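Local coordinates for extracellular solute-binding protein family 1 (Pseudothermotoga lettingae, PDB 5CI5) that probably delivers a sugar to an ABC transporter as its extracellular solute-binding protein, and here holds alpha-D-tagatose in its pocket, at residues D326-M329 and K330-E334. Residues are numbered along the deposited sequence; the frame is centred on the assembly and turned at random.
Sequences DVWM and KWVEE
D326 O accepts K330 N at 3.1 Å, one of the i to i+4 bonds of helix 325-335, and the K330 side chain is extended on the exposed side of the helix. At V327 the carbonyl O takes W331 N at 2.9 Å, with CB of W331 resting close to the same oxygen. W328 brings the side chains together. Its carbonyl O accepts V332 N along a nearly straight bond (N-H...O 173°), while its indole, with chi1 at an unusual -107°, swings its six-membered ring along the helix toward the next turn. There CZ3 of W328 meets CD1 of W331 at 3.8 Å; the two indoles are inclined at 44°, an oblique pairing in which W331 CG lies over one face of the W328 ring, displaced toward its rim. V332 comes instead to the edge of that ring, where its CG2 lies in plane, 3.8 Å from CE3 of W328. At M329, a selenomethionine, the carbonyl O receives E333 N at 3.0 Å. Both indoles also pack on W134, W331 edge-to-face, and W331 adds W40 of helix 37-51; P340 touches W328 and V332. The W328 side chain lies about 10 Å from the bound tagatose, near the pocket without lining it. Replacing W328 by alanine is likely to deprive W331 and V332 of the aromatic surface they share and leave W134 short of a ring neighbour. The chemistry is thus divided: backbone bonds hold the helix turn, whereas apolar contacts join its buried face to helix 37-51 and strand 339-340, with the one indole N-H of W331 satisfied by G337 O.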
loop_
_atom_site.group_PDB
_atom_site.type_symbol
_atom_site.label_atom_id
_atom_site.label_comp_id
_atom_site.label_asym_id
_atom_site.label_seq_id
_atom_site.Cartn_x
_atom_site.Cartn_y
_atom_site.Cartn_z
ATOM N N ASP A 326 6.207 11.987 -19.783
ATOM C CA ASP A 326 7.415 12.743 -19.446
ATOM C C ASP A 326 7.570 12.898 -17.937
ATOM O O ASP A 326 8.672 12.762 -17.412
ATOM C CB ASP A 326 7.427 14.118 -20.109
ATOM C CG ASP A 326 7.652 14.039 -21.609
ATOM O OD1 ASP A 326 8.155 13.002 -22.083
ATOM O OD2 ASP A 326 7.359 15.035 -22.307
ATOM N N VAL A 327 6.461 13.171 -17.248
ATOM C CA VAL A 327 6.503 13.387 -15.802
ATOM C C VAL A 327 6.906 12.106 -15.102
ATOM O O VAL A 327 7.768 12.128 -14.219
ATOM C CB VAL A 327 5.142 13.917 -15.261
ATOM C CG1 VAL A 327 5.069 13.840 -13.751
ATOM C CG2 VAL A 327 4.928 15.351 -15.731
ATOM N N TRP A 328 6.315 10.979 -15.499
ATOM C CA TRP A 328 6.620 9.739 -14.806
ATOM C C TRP A 328 8.018 9.231 -15.166
ATOM O O TRP A 328 8.684 8.666 -14.318
ATOM C CB TRP A 328 5.559 8.670 -15.066
ATOM C CG TRP A 328 4.737 8.481 -13.846
ATOM C CD1 TRP A 328 3.451 8.931 -13.638
ATOM C CD2 TRP A 328 5.138 7.846 -12.631
ATOM N NE1 TRP A 328 3.032 8.583 -12.373
ATOM C CE2 TRP A 328 4.048 7.919 -11.738
ATOM C CE3 TRP A 328 6.301 7.212 -12.215
ATOM C CZ2 TRP A 328 4.096 7.376 -10.452
ATOM C CZ3 TRP A 328 6.342 6.668 -10.943
ATOM C CH2 TRP A 328 5.251 6.775 -10.073
HETATM N N MSE A 329 8.468 9.445 -16.406
HETATM C CA MSE A 329 9.840 9.092 -16.753
HETATM C C MSE A 329 10.830 9.840 -15.856
HETATM O O MSE A 329 11.781 9.259 -15.322
HETATM C CB MSE A 329 10.136 9.391 -18.225
HETATM C CG MSE A 329 9.688 8.295 -19.150
HETATM SE SE MSE A 329 10.739 6.652 -18.929
HETATM C CE MSE A 329 12.129 7.010 -20.239
ATOM N N LYS A 330 10.608 11.135 -15.682
ATOM C CA LYS A 330 11.481 11.928 -14.848
ATOM C C LYS A 330 11.424 11.495 -13.393
ATOM O O LYS A 330 12.456 11.406 -12.714
ATOM C CB LYS A 330 11.127 13.410 -14.986
ATOM C CG LYS A 330 12.053 14.332 -14.199
ATOM C CD LYS A 330 11.800 15.774 -14.552
ATOM C CE LYS A 330 12.740 16.715 -13.810
ATOM N NZ LYS A 330 12.463 18.145 -14.166
ATOM N N TRP A 331 10.228 11.221 -12.912
ATOM C CA TRP A 331 10.061 10.739 -11.543
ATOM C C TRP A 331 10.856 9.458 -11.292
ATOM O O TRP A 331 11.613 9.367 -10.331
ATOM C CB TRP A 331 8.577 10.506 -11.239
ATOM C CG TRP A 331 8.366 10.229 -9.808
ATOM C CD1 TRP A 331 8.714 9.094 -9.139
ATOM C CD2 TRP A 331 7.779 11.103 -8.851
ATOM N NE1 TRP A 331 8.374 9.202 -7.808
ATOM C CE2 TRP A 331 7.804 10.432 -7.605
ATOM C CE3 TRP A 331 7.221 12.381 -8.924
ATOM C CZ2 TRP A 331 7.284 10.997 -6.443
ATOM C CZ3 TRP A 331 6.710 12.944 -7.765
ATOM C CH2 TRP A 331 6.757 12.252 -6.539
ATOM N N VAL A 332 10.707 8.464 -12.159
ATOM C CA VAL A 332 11.446 7.211 -12.007
ATOM C C VAL A 332 12.951 7.408 -12.097
ATOM O O VAL A 332 13.712 6.788 -11.338
ATOM C CB VAL A 332 11.020 6.186 -13.072
ATOM C CG1 VAL A 332 12.087 5.068 -13.234
ATOM C CG2 VAL A 332 9.706 5.628 -12.682
ATOM N N GLU A 333 13.379 8.235 -13.045
ATOM C CA GLU A 333 14.803 8.529 -13.232
ATOM C C GLU A 333 15.396 9.045 -11.942
ATOM O O GLU A 333 16.492 8.650 -11.539
ATOM C CB GLU A 333 15.025 9.568 -14.354
ATOM C CG GLU A 333 16.243 10.524 -14.147
ATOM C CD GLU A 333 16.320 11.687 -15.162
ATOM O OE1 GLU A 333 15.268 12.218 -15.604
ATOM O OE2 GLU A 333 17.455 12.085 -15.510
ATOM N N GLU A 334 14.684 9.961 -11.310
ATOM C CA GLU A 334 15.203 10.629 -10.135
ATOM C C GLU A 334 15.056 9.812 -8.867
ATOM O O GLU A 334 15.975 9.785 -8.046
ATOM C CB GLU A 334 14.513 11.973 -9.954
ATOM C CG GLU A 334 14.860 12.958 -11.047
ATOM C CD GLU A 334 14.195 14.305 -10.856
ATOM O OE1 GLU A 334 13.324 14.417 -9.961
ATOM O OE2 GLU A 334 14.544 15.246 -11.605
#